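Local coordinates for OxyA protein (Actinoplanes teichomyceticus, PDB 5HH3) that probably catalyses, as a heme-dependent cytochrome P450, an oxidative phenolic coupling that cyclises the peptide precursor of a glycopeptide antibiotic, at residues P290-D295 with G307-C312; L40-T45 with T53-T58; F72-L77 with Q93-E98; T58-I63 with R335-A340. One frame throughout, in Å; residues are numbered along the deposited sequence.

Contact 1 (P290-D295 with G307-C312). With HEM (protoporphyrin IX containing Fe), chain G.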
# COMPACT_ATOMS: atom_id res chain seq x y z
N PRO B 290 -7.41 -0.14 9.67
CA PRO B 290 -8.09 1.13 9.59
C PRO B 290 -9.56 1.03 9.21
O PRO B 290 -9.94 0.20 8.37
CB PRO B 290 -7.31 1.91 8.53
CG PRO B 290 -6.23 1.02 8.04
CD PRO B 290 -6.43 -0.34 8.60
N ARG B 291 -10.37 1.86 9.88
CA ARG B 291 -11.79 1.94 9.68
C ARG B 291 -12.11 3.24 8.92
O ARG B 291 -11.47 4.26 9.16
CB ARG B 291 -12.51 2.02 11.04
CG ARG B 291 -12.22 0.95 12.10
CD ARG B 291 -12.70 -0.37 11.68
NE ARG B 291 -12.89 -1.36 12.77
CZ ARG B 291 -12.03 -2.33 13.10
NH1 ARG B 291 -10.83 -2.40 12.53
NH2 ARG B 291 -12.36 -3.20 14.06
N VAL B 292 -13.12 3.22 8.03
CA VAL B 292 -13.59 4.43 7.36
C VAL B 292 -14.81 4.95 8.11
O VAL B 292 -15.70 4.18 8.40
CB VAL B 292 -14.02 4.19 5.90
CG1 VAL B 292 -14.37 5.50 5.21
CG2 VAL B 292 -12.92 3.49 5.13
N ALA B 293 -14.84 6.26 8.38
CA ALA B 293 -16.05 6.92 8.93
C ALA B 293 -17.16 6.98 7.90
O ALA B 293 -16.96 7.47 6.78
CB ALA B 293 -15.72 8.31 9.45
N THR B 294 -18.33 6.46 8.27
CA THR B 294 -19.52 6.56 7.46
C THR B 294 -20.48 7.66 7.94
O THR B 294 -21.51 7.90 7.32
CB THR B 294 -20.25 5.21 7.38
OG1 THR B 294 -20.59 4.76 8.68
CG2 THR B 294 -19.36 4.18 6.71
N ASP B 295 -20.18 8.30 9.06
CA ASP B 295 -20.85 9.55 9.44
C ASP B 295 -19.78 10.46 10.10
O ASP B 295 -18.71 10.00 10.44
CB ASP B 295 -22.01 9.26 10.39
CG ASP B 295 -23.02 10.40 10.49
OD1 ASP B 295 -22.79 11.51 9.90
OD2 ASP B 295 -24.05 10.20 11.17
N GLY B 307 -15.79 9.59 5.57
CA GLY B 307 -14.77 9.34 4.54
C GLY B 307 -13.35 9.41 5.08
O GLY B 307 -12.46 8.82 4.51
N ASP B 308 -13.15 10.12 6.19
CA ASP B 308 -11.90 10.02 6.94
C ASP B 308 -11.68 8.59 7.48
O ASP B 308 -12.64 7.79 7.65
CB ASP B 308 -11.89 10.97 8.14
CG ASP B 308 -11.80 12.42 7.76
OD1 ASP B 308 -11.62 12.79 6.58
OD2 ASP B 308 -11.82 13.22 8.72
N THR B 309 -10.43 8.25 7.71
CA THR B 309 -10.13 6.96 8.31
C THR B 309 -9.52 7.12 9.67
O THR B 309 -8.90 8.14 9.96
CB THR B 309 -9.18 6.11 7.42
OG1 THR B 309 -7.89 6.71 7.38
CG2 THR B 309 -9.72 6.01 6.02
N VAL B 310 -9.68 6.10 10.50
CA VAL B 310 -9.06 6.06 11.82
C VAL B 310 -8.38 4.70 12.05
O VAL B 310 -9.02 3.65 11.91
CB VAL B 310 -10.11 6.25 12.93
CG1 VAL B 310 -9.45 6.15 14.31
CG2 VAL B 310 -10.85 7.59 12.74
N THR B 311 -7.12 4.75 12.44
CA THR B 311 -6.35 3.57 12.82
C THR B 311 -6.15 3.66 14.32
O THR B 311 -5.74 4.73 14.82
CB THR B 311 -5.00 3.58 12.10
OG1 THR B 311 -5.23 3.61 10.68
CG2 THR B 311 -4.15 2.36 12.48
N CYS B 312 -6.45 2.58 15.04
CA CYS B 312 -6.34 2.58 16.49
C CYS B 312 -5.02 1.94 16.94
O CYS B 312 -4.71 0.82 16.51
CB CYS B 312 -7.51 1.87 17.14
SG CYS B 312 -9.10 2.63 16.77
CHA HEM G . -9.32 -10.16 15.17
CHB HEM G . -8.70 -14.97 15.01
CHC HEM G . -4.84 -14.54 17.95
CHD HEM G . -5.54 -9.77 18.15
C1A HEM G . -9.45 -11.49 14.86
C2A HEM G . -10.39 -12.00 13.92
C3A HEM G . -10.23 -13.35 13.88
C4A HEM G . -9.18 -13.69 14.79
CMA HEM G . -10.99 -14.32 13.02
CAA HEM G . -11.40 -11.18 13.13
CBA HEM G . -12.67 -11.04 13.96
CGA HEM G . -13.76 -10.21 13.30
O1A HEM G . -13.51 -9.36 12.41
O2A HEM G . -14.96 -10.36 13.66
C1B HEM G . -7.57 -15.29 15.79
C2B HEM G . -7.05 -16.61 15.96
C3B HEM G . -5.96 -16.51 16.79
C4B HEM G . -5.84 -15.06 17.12
CMB HEM G . -7.60 -17.89 15.35
CAB HEM G . -5.05 -17.54 17.35
CBB HEM G . -5.18 -18.87 17.27
C1C HEM G . -4.66 -13.20 18.27
C2C HEM G . -3.64 -12.69 19.09
C3C HEM G . -3.83 -11.30 19.15
C4C HEM G . -4.99 -11.01 18.35
CMC HEM G . -2.54 -13.49 19.77
CAC HEM G . -3.07 -10.26 19.88
CBC HEM G . -2.05 -10.45 20.71
C1D HEM G . -6.64 -9.54 17.33
C2D HEM G . -7.14 -8.16 17.12
C3D HEM G . -8.19 -8.26 16.29
C4D HEM G . -8.32 -9.71 16.00
CMD HEM G . -6.62 -6.86 17.67
CAD HEM G . -9.03 -7.09 15.79
CBD HEM G . -8.46 -6.38 14.55
CGD HEM G . -9.36 -5.22 14.12
O1D HEM G . -9.12 -4.52 13.12
O2D HEM G . -10.38 -4.89 14.74
NA HEM G . -8.73 -12.54 15.40
NB HEM G . -6.84 -14.43 16.51
NC HEM G . -5.48 -12.19 17.87
ND HEM G . -7.40 -10.44 16.67
FE HEM G . -7.14 -12.35 16.60
O HOH W 1 -6.06 -12.12 14.81
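R291 and V310 form a hydrogen-bonded antiparallel pair. R291 N gives to V310 O at 3.0 Å, and V310 N gives back to R291 O at 2.9 Å. The next pair, V292 with T309, is non-hydrogen-bonded. Its side chains leave on the other face, where V292 CG2 meets T309 CG2 at 4.2 Å. At the far end A293 N donates to D308 O at 2.8 Å. G307 N closes the pairing on A293 O. The backbone angles of G307 (phi 100°) suit a residue without a side chain. These are two inner strands of the mixed beta sheet of the P450 fold, and one of them brings an arginine to the heme. The R291 chain starts anti to its carbonyl carbon and bends at chi2 (-66°), which takes it away from V310. Its guanidinium then meets a heme propionate edge-on, with the carboxylate carbon in its plane. NH1 of R291 donates to heme O1D at 2.8 Å and NH2 to O2D at 2.7 Å, both nearly straight. NH1 also donates to H289 O, which should fix the rotation of the group. P290 CB lies 3.4 Å from T311 OG1, the side chains pointing the same way.

Contact 2 (L40-T45 with T53-T58)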
# COMPACT_ATOMS: atom_id res chain seq x y z
N LEU B 40 -6.17 11.77 19.80
CA LEU B 40 -6.38 11.60 18.36
C LEU B 40 -5.50 12.59 17.60
O LEU B 40 -5.59 13.78 17.86
CB LEU B 40 -7.85 11.89 18.04
CG LEU B 40 -8.36 11.51 16.67
CD1 LEU B 40 -8.45 10.01 16.47
CD2 LEU B 40 -9.71 12.14 16.37
N THR B 41 -4.66 12.12 16.68
CA THR B 41 -3.81 12.99 15.83
C THR B 41 -3.93 12.60 14.35
O THR B 41 -4.43 11.54 14.00
CB THR B 41 -2.32 12.92 16.25
OG1 THR B 41 -1.87 11.55 16.24
CG2 THR B 41 -2.15 13.48 17.65
N THR B 42 -3.49 13.48 13.46
CA THR B 42 -3.56 13.22 12.02
C THR B 42 -2.29 12.53 11.54
O THR B 42 -1.19 12.89 11.94
CB THR B 42 -3.72 14.49 11.21
OG1 THR B 42 -2.63 15.34 11.51
CG2 THR B 42 -4.98 15.22 11.56
N LEU B 43 -2.47 11.53 10.69
CA LEU B 43 -1.39 10.97 9.92
C LEU B 43 -1.20 11.76 8.66
O LEU B 43 -0.07 12.00 8.24
CB LEU B 43 -1.69 9.51 9.56
CG LEU B 43 -1.77 8.55 10.72
CD1 LEU B 43 -2.31 7.20 10.24
CD2 LEU B 43 -0.40 8.42 11.36
N GLY B 44 -2.30 12.21 8.07
CA GLY B 44 -2.21 12.98 6.84
C GLY B 44 -3.56 13.32 6.26
O GLY B 44 -4.58 12.72 6.64
N THR B 45 -3.56 14.26 5.32
CA THR B 45 -4.78 14.78 4.73
C THR B 45 -4.56 14.98 3.24
O THR B 45 -3.52 15.47 2.82
CB THR B 45 -5.19 16.13 5.42
OG1 THR B 45 -5.44 15.90 6.83
CG2 THR B 45 -6.44 16.71 4.84
N THR B 53 -8.93 12.80 5.65
CA THR B 53 -7.89 12.75 6.65
C THR B 53 -7.77 11.34 7.21
O THR B 53 -8.79 10.66 7.49
CB THR B 53 -8.19 13.71 7.80
OG1 THR B 53 -8.21 15.04 7.28
CG2 THR B 53 -7.19 13.59 8.94
N ALA B 54 -6.54 10.91 7.38
CA ALA B 54 -6.24 9.67 8.06
C ALA B 54 -5.77 10.02 9.47
O ALA B 54 -4.81 10.80 9.65
CB ALA B 54 -5.19 8.90 7.31
N TRP B 55 -6.49 9.48 10.45
CA TRP B 55 -6.27 9.76 11.85
C TRP B 55 -5.70 8.53 12.56
O TRP B 55 -5.96 7.38 12.17
CB TRP B 55 -7.59 10.07 12.54
CG TRP B 55 -8.40 11.21 12.02
CD1 TRP B 55 -9.40 11.15 11.09
CD2 TRP B 55 -8.35 12.57 12.48
NE1 TRP B 55 -9.94 12.39 10.91
CE2 TRP B 55 -9.35 13.28 11.78
CE3 TRP B 55 -7.57 13.26 13.42
CZ2 TRP B 55 -9.58 14.64 11.97
CZ3 TRP B 55 -7.83 14.66 13.64
CH2 TRP B 55 -8.81 15.31 12.91
N LEU B 56 -4.97 8.79 13.64
CA LEU B 56 -4.48 7.77 14.55
C LEU B 56 -5.09 8.03 15.91
O LEU B 56 -4.90 9.11 16.44
CB LEU B 56 -2.96 7.84 14.67
CG LEU B 56 -2.26 6.84 15.59
CD1 LEU B 56 -2.28 5.45 14.96
CD2 LEU B 56 -0.83 7.27 15.85
N ALA B 57 -5.81 7.05 16.45
CA ALA B 57 -6.38 7.13 17.81
C ALA B 57 -5.44 6.41 18.76
O ALA B 57 -5.11 5.24 18.52
CB ALA B 57 -7.76 6.46 17.87
N THR B 58 -4.98 7.12 19.79
CA THR B 58 -4.08 6.59 20.80
C THR B 58 -4.68 6.53 22.21
O THR B 58 -4.16 5.79 23.05
CB THR B 58 -2.76 7.42 20.87
OG1 THR B 58 -3.06 8.80 21.15
CG2 THR B 58 -1.98 7.36 19.58
O HOH W 2 -2.38 10.61 19.21
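The beta hairpin of strands 40-45 and 53-57 forms one margin of the five-stranded P450 sheet, and its main side-chain cluster is L40, T42 and W55. The W55 six-membered ring is gripped from two sides. L40 CD2 sits over one face, 4.2 Å from the ring centroid. T42 CG2 sits over the opposite face at 4.0 Å. L40 crosses W55 at about a right angle. With CG anti to the backbone N (chi1 -168°), L40 lays CD2 on the ring and sends CD1 to A57 CB, 3.9 Å away. W55 NE1 donates to D308 OD2, just before strand 309-312.

Between the strands, T41 and L56 are a hydrogen-bonded antiparallel pair, with L56 N to T41 O at 2.8 Å. The regular pairing then breaks at a classic beta bulge. L43 and G44 both face A54, and A54 O accepts from both of their amides. The bond from L43 N is 2.7 Å, while that from G44 N is longer, 3.3 Å, and lies on a lone pair in the carbonyl plane. At the bulge the L43 side chain points toward strand 53-57, where CB packs on A54 CB and CG on L56 CB. Helix 8-19 also packs on L43 and A54, and helix 29-37 on L56. Past the bulge, the hydroxyls OG1 of T45 and OG1 of T53 bond to each other at 2.9 Å. At the other end a water links T41 OG1 to T58 OG1, with the shorter bond, 2.7 Å, to T58 OG1.

Contact 3 (F72-L77 with Q93-E98)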
# COMPACT_ATOMS: atom_id res chain seq x y z
N PHE B 72 -18.45 3.36 11.71
CA PHE B 72 -17.18 3.07 11.06
C PHE B 72 -17.29 1.73 10.34
O PHE B 72 -17.97 0.82 10.80
CB PHE B 72 -16.02 3.03 12.07
CG PHE B 72 -15.59 4.38 12.58
CD1 PHE B 72 -14.61 5.11 11.93
CD2 PHE B 72 -16.17 4.91 13.72
CE1 PHE B 72 -14.22 6.36 12.40
CE2 PHE B 72 -15.78 6.15 14.20
CZ PHE B 72 -14.80 6.87 13.54
N SER B 73 -16.62 1.63 9.20
CA SER B 73 -16.66 0.44 8.34
C SER B 73 -15.25 -0.06 8.11
O SER B 73 -14.35 0.72 7.83
CB SER B 73 -17.28 0.77 6.97
OG SER B 73 -17.00 -0.26 6.02
N ALA B 74 -15.08 -1.37 8.23
CA ALA B 74 -13.83 -2.04 7.87
C ALA B 74 -13.74 -2.33 6.35
O ALA B 74 -12.69 -2.19 5.72
CB ALA B 74 -13.75 -3.33 8.67
N ARG B 75 -14.88 -2.68 5.79
CA ARG B 75 -15.03 -3.07 4.38
C ARG B 75 -14.71 -1.97 3.37
O ARG B 75 -14.11 -2.24 2.32
CB ARG B 75 -16.47 -3.50 4.16
CG ARG B 75 -16.86 -3.96 2.76
CD ARG B 75 -18.33 -4.32 2.78
NE ARG B 75 -19.18 -3.19 3.20
CZ ARG B 75 -19.67 -2.24 2.40
NH1 ARG B 75 -19.42 -2.23 1.09
NH2 ARG B 75 -20.43 -1.27 2.91
N LEU B 76 -15.14 -0.74 3.67
CA LEU B 76 -14.99 0.36 2.73
C LEU B 76 -13.55 0.85 2.50
O LEU B 76 -13.29 1.53 1.49
CB LEU B 76 -15.88 1.55 3.15
CG LEU B 76 -17.39 1.44 2.94
CD1 LEU B 76 -18.01 2.69 3.55
CD2 LEU B 76 -17.81 1.29 1.48
N LEU B 77 -12.63 0.53 3.41
CA LEU B 77 -11.23 0.95 3.22
C LEU B 77 -10.59 0.08 2.16
O LEU B 77 -10.18 0.56 1.10
CB LEU B 77 -10.42 0.87 4.51
CG LEU B 77 -9.01 1.46 4.33
CD1 LEU B 77 -8.77 2.52 5.38
CD2 LEU B 77 -7.91 0.39 4.33
N GLN B 93 -12.93 -7.90 6.82
CA GLN B 93 -13.41 -7.20 5.62
C GLN B 93 -14.95 -7.08 5.53
O GLN B 93 -15.45 -6.51 4.58
CB GLN B 93 -12.91 -7.92 4.36
CG GLN B 93 -11.39 -8.05 4.27
CD GLN B 93 -10.71 -6.82 3.66
OE1 GLN B 93 -10.80 -5.72 4.19
NE2 GLN B 93 -10.02 -7.02 2.53
N TYR B 94 -15.70 -7.61 6.50
CA TYR B 94 -17.17 -7.56 6.47
C TYR B 94 -17.79 -6.57 7.48
O TYR B 94 -17.31 -6.41 8.60
CB TYR B 94 -17.73 -8.96 6.73
CG TYR B 94 -17.57 -9.93 5.56
CD1 TYR B 94 -18.13 -9.63 4.30
CD2 TYR B 94 -16.93 -11.16 5.71
CE1 TYR B 94 -18.02 -10.51 3.23
CE2 TYR B 94 -16.82 -12.06 4.65
CZ TYR B 94 -17.36 -11.73 3.41
OH TYR B 94 -17.27 -12.59 2.34
N ASP B 95 -18.88 -5.94 7.06
CA ASP B 95 -19.74 -5.16 7.94
C ASP B 95 -20.99 -5.97 8.19
O ASP B 95 -21.29 -6.89 7.42
CB ASP B 95 -20.11 -3.83 7.28
CG ASP B 95 -18.92 -2.88 7.15
OD1 ASP B 95 -17.98 -3.01 7.94
OD2 ASP B 95 -18.93 -2.01 6.28
N PRO B 96 -21.76 -5.62 9.26
CA PRO B 96 -23.09 -6.24 9.42
C PRO B 96 -23.96 -5.94 8.19
O PRO B 96 -23.78 -4.89 7.61
CB PRO B 96 -23.66 -5.57 10.67
CG PRO B 96 -22.47 -5.03 11.40
CD PRO B 96 -21.46 -4.66 10.35
N PRO B 97 -24.86 -6.82 7.78
CA PRO B 97 -25.19 -8.07 8.42
C PRO B 97 -24.29 -9.25 8.03
O PRO B 97 -24.37 -10.26 8.71
CB PRO B 97 -26.60 -8.33 7.91
CG PRO B 97 -26.56 -7.82 6.50
CD PRO B 97 -25.64 -6.63 6.53
N GLU B 98 -23.45 -9.12 7.00
CA GLU B 98 -22.61 -10.27 6.55
C GLU B 98 -21.65 -10.71 7.64
O GLU B 98 -21.47 -11.90 7.90
CB GLU B 98 -21.83 -9.98 5.25
CG GLU B 98 -22.71 -9.78 4.01
CD GLU B 98 -23.09 -8.32 3.75
OE1 GLU B 98 -22.94 -7.42 4.61
OE2 GLU B 98 -23.60 -8.06 2.66
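The backbones come together at one place, where the CA atoms of R75 and Q93 are 4.6 Å apart; the 93-98 segment is irregular and the 72-77 segment passes from a short strand into a weakly bonded helix. D95 supplies the polar link. Its CB points toward the other segment, and its carboxylate meets S73, A74 and R75. S73 OG donates to D95 OD2 at 2.6 Å, on the syn lone pair of that oxygen. The S73 hydroxyl is anti to its own backbone N (chi1 165°). From there it also accepts from L76 N at 3.0 Å, a capping bond at the start of the helix. D95 OD1 takes a weak bond from A74 N at 3.3 Å. The R75 chain runs straight through chi2, then bends at chi3 (58°). R75 NE makes a salt bridge with D95 OD2 at 3.3 Å, its hydrogen bond weak. The guanidinium and carboxylate planes are 85° apart, so this is not a paired, two-pronged bridge. The aliphatic base of R75 lies against the other backbone, with CB 3.2 Å from Q93 O. Q93 OE1 is buried here and has no partner in the model.

S73 also pairs with V292 through its backbone, as part of the sheet's edge strand within this chain. S73 OG thus bridges the helix start and the D95 carboxylate. The nearby arginine and the helix N-terminal end would probably favour a charged D95.

Contact 4 (T58-I63 with R335-A340). With HEM (protoporphyrin IX containing Fe), chain G.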
# COMPACT_ATOMS: atom_id res chain seq x y z
N THR B 58 -4.98 7.12 19.79
CA THR B 58 -4.08 6.59 20.80
C THR B 58 -4.68 6.53 22.21
O THR B 58 -4.16 5.79 23.05
CB THR B 58 -2.76 7.42 20.87
OG1 THR B 58 -3.06 8.80 21.15
CG2 THR B 58 -1.98 7.36 19.58
N GLY B 59 -5.71 7.35 22.48
CA GLY B 59 -6.37 7.38 23.78
C GLY B 59 -7.22 6.14 24.01
O GLY B 59 -7.93 5.69 23.10
N TYR B 60 -7.12 5.59 25.21
CA TYR B 60 -7.80 4.33 25.59
C TYR B 60 -9.31 4.39 25.36
O TYR B 60 -9.90 3.52 24.69
CB TYR B 60 -7.53 4.00 27.07
CG TYR B 60 -7.74 2.56 27.44
CD1 TYR B 60 -8.99 2.08 27.87
CD2 TYR B 60 -6.69 1.66 27.40
CE1 TYR B 60 -9.17 0.73 28.20
CE2 TYR B 60 -6.85 0.33 27.74
CZ TYR B 60 -8.08 -0.13 28.14
OH TYR B 60 -8.16 -1.47 28.48
N ASP B 61 -9.95 5.41 25.91
CA ASP B 61 -11.39 5.53 25.81
C ASP B 61 -11.84 5.92 24.40
O ASP B 61 -12.89 5.49 23.97
CB ASP B 61 -11.94 6.54 26.82
CG ASP B 61 -11.77 6.07 28.25
OD1 ASP B 61 -11.80 4.85 28.53
OD2 ASP B 61 -11.61 6.94 29.11
N GLU B 62 -11.03 6.71 23.72
CA GLU B 62 -11.34 7.12 22.36
C GLU B 62 -11.24 5.92 21.40
O GLU B 62 -12.02 5.80 20.47
CB GLU B 62 -10.43 8.27 21.92
CG GLU B 62 -10.71 9.60 22.63
CD GLU B 62 -10.16 9.69 24.05
OE1 GLU B 62 -9.40 8.80 24.50
OE2 GLU B 62 -10.51 10.66 24.74
N ILE B 63 -10.28 5.04 21.65
CA ILE B 63 -10.16 3.81 20.86
C ILE B 63 -11.40 2.92 21.10
O ILE B 63 -11.95 2.37 20.16
CB ILE B 63 -8.87 3.04 21.15
CG1 ILE B 63 -7.68 3.79 20.53
CG2 ILE B 63 -8.94 1.61 20.61
CD1 ILE B 63 -6.33 3.30 21.05
N ARG B 335 -5.47 -6.78 38.31
CA ARG B 335 -6.38 -6.59 37.17
C ARG B 335 -5.83 -5.67 36.06
O ARG B 335 -6.38 -4.60 35.81
CB ARG B 335 -7.78 -6.15 37.67
CG ARG B 335 -8.53 -7.29 38.36
CD ARG B 335 -9.93 -6.88 38.80
NE ARG B 335 -9.89 -5.83 39.83
CZ ARG B 335 -9.66 -6.01 41.13
NH1 ARG B 335 -9.48 -7.23 41.66
NH2 ARG B 335 -9.63 -4.95 41.94
N PRO B 336 -4.74 -6.09 35.39
CA PRO B 336 -4.19 -5.27 34.30
C PRO B 336 -5.21 -5.06 33.17
O PRO B 336 -5.92 -6.00 32.81
CB PRO B 336 -2.99 -6.10 33.79
CG PRO B 336 -2.72 -7.13 34.83
CD PRO B 336 -4.02 -7.38 35.52
N GLU B 337 -5.27 -3.84 32.65
CA GLU B 337 -6.19 -3.48 31.57
C GLU B 337 -5.48 -3.39 30.25
O GLU B 337 -4.43 -2.75 30.14
CB GLU B 337 -6.84 -2.14 31.85
CG GLU B 337 -7.69 -2.14 33.10
CD GLU B 337 -8.33 -0.78 33.36
OE1 GLU B 337 -9.00 -0.25 32.44
OE2 GLU B 337 -8.16 -0.25 34.47
N HIS B 338 -6.06 -4.03 29.24
CA HIS B 338 -5.56 -3.88 27.87
C HIS B 338 -6.67 -4.08 26.84
O HIS B 338 -7.75 -4.59 27.15
CB HIS B 338 -4.42 -4.86 27.62
CG HIS B 338 -4.84 -6.29 27.70
ND1 HIS B 338 -5.49 -6.95 26.68
CD2 HIS B 338 -4.72 -7.19 28.70
CE1 HIS B 338 -5.74 -8.19 27.04
NE2 HIS B 338 -5.29 -8.36 28.26
N LEU B 339 -6.35 -3.66 25.61
CA LEU B 339 -7.18 -3.86 24.43
C LEU B 339 -6.41 -4.63 23.35
O LEU B 339 -6.59 -4.38 22.15
CB LEU B 339 -7.59 -2.50 23.87
CG LEU B 339 -8.38 -1.57 24.76
CD1 LEU B 339 -8.45 -0.19 24.14
CD2 LEU B 339 -9.77 -2.15 25.03
N ALA B 340 -5.51 -5.51 23.78
CA ALA B 340 -4.66 -6.31 22.86
C ALA B 340 -5.40 -7.13 21.82
O ALA B 340 -4.86 -7.42 20.75
CB ALA B 340 -3.72 -7.20 23.66
CHA HEM G . -9.32 -10.16 15.17
CHB HEM G . -8.70 -14.97 15.01
CHC HEM G . -4.84 -14.54 17.95
CHD HEM G . -5.54 -9.77 18.15
C1A HEM G . -9.45 -11.49 14.86
C2A HEM G . -10.39 -12.00 13.92
C3A HEM G . -10.23 -13.35 13.88
C4A HEM G . -9.18 -13.69 14.79
CMA HEM G . -10.99 -14.32 13.02
CAA HEM G . -11.40 -11.18 13.13
CBA HEM G . -12.67 -11.04 13.96
CGA HEM G . -13.76 -10.21 13.30
O1A HEM G . -13.51 -9.36 12.41
O2A HEM G . -14.96 -10.36 13.66
C1B HEM G . -7.57 -15.29 15.79
C2B HEM G . -7.05 -16.61 15.96
C3B HEM G . -5.96 -16.51 16.79
C4B HEM G . -5.84 -15.06 17.12
CMB HEM G . -7.60 -17.89 15.35
CAB HEM G . -5.05 -17.54 17.35
CBB HEM G . -5.18 -18.87 17.27
C1C HEM G . -4.66 -13.20 18.27
C2C HEM G . -3.64 -12.69 19.09
C3C HEM G . -3.83 -11.30 19.15
C4C HEM G . -4.99 -11.01 18.35
CMC HEM G . -2.54 -13.49 19.77
CAC HEM G . -3.07 -10.26 19.88
CBC HEM G . -2.05 -10.45 20.71
C1D HEM G . -6.64 -9.54 17.33
C2D HEM G . -7.14 -8.16 17.12
C3D HEM G . -8.19 -8.26 16.29
C4D HEM G . -8.32 -9.71 16.00
CMD HEM G . -6.62 -6.86 17.67
CAD HEM G . -9.03 -7.09 15.79
CBD HEM G . -8.46 -6.38 14.55
CGD HEM G . -9.36 -5.22 14.12
O1D HEM G . -9.12 -4.52 13.12
O2D HEM G . -10.38 -4.89 14.74
NA HEM G . -8.73 -12.54 15.40
NB HEM G . -6.84 -14.43 16.51
NC HEM G . -5.48 -12.19 17.87
ND HEM G . -7.40 -10.44 16.67
FE HEM G . -7.14 -12.35 16.60
O HOH W 1 -6.06 -12.12 14.81
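Y60 and L339 make the tight part of this contact. The methyl CD1 of L339 stands over the centre of the Y60 ring, 4.0 Å from its centroid and only 10° off the ring normal, a CH-pi contact. L339 CG comes to 3.7 Å from Y60 CZ. The same CD1 meets I63 CG2 at 4.0 Å, about one helical turn further on, so the CD1 methyl of L339 sits between two side chains of helix 60-68. The Y60 ring reaches across because its CG is anti to the backbone N (chi1 -160°). Helix 314-318 packs beside Y60 through A317.

The outer side is looser. Here E337, an exposed residue, comes no closer than its CB, 3.7 Å from Y60 OH. Y60 OH lies 3.4 Å from H338 N, at a poor angle for a bond. That amide instead bonds to a glycerol, probably from the crystallisation liquor. H338 points away from Y60, toward helix 274-282, and its ND1 accepts from A340 N at 3.2 Å. A340 O then lies 3.5 Å from heme CAC. The contact is therefore mainly apolar, while polar bonds within the loop and from L339 N to N318 OD1 probably help set the path of the chain that reaches the heme.

Contacts 1, 2 and 3 share one five-stranded sheet. Strands 53-57 and 309-312 join contacts 2 and 1, whose centres are 10 Å apart, with W55 N at 2.8 Å from T309 O. Strands 291-293 and 72-73 join contacts 1 and 3, where V292 N is 2.8 Å from S73 O. Contact 4 follows contact 2 directly through T58, and I63 CG2 packs on C312 CB of contact 1 at 3.8 Å. Contact 1 bonds a heme propionate, and contact 4 touches the heme at a vinyl group, through A340 O. The A74 side chain of contact 3 is about 7 Å from the heme, and the A57 side chain of contact 2 about 12 Å.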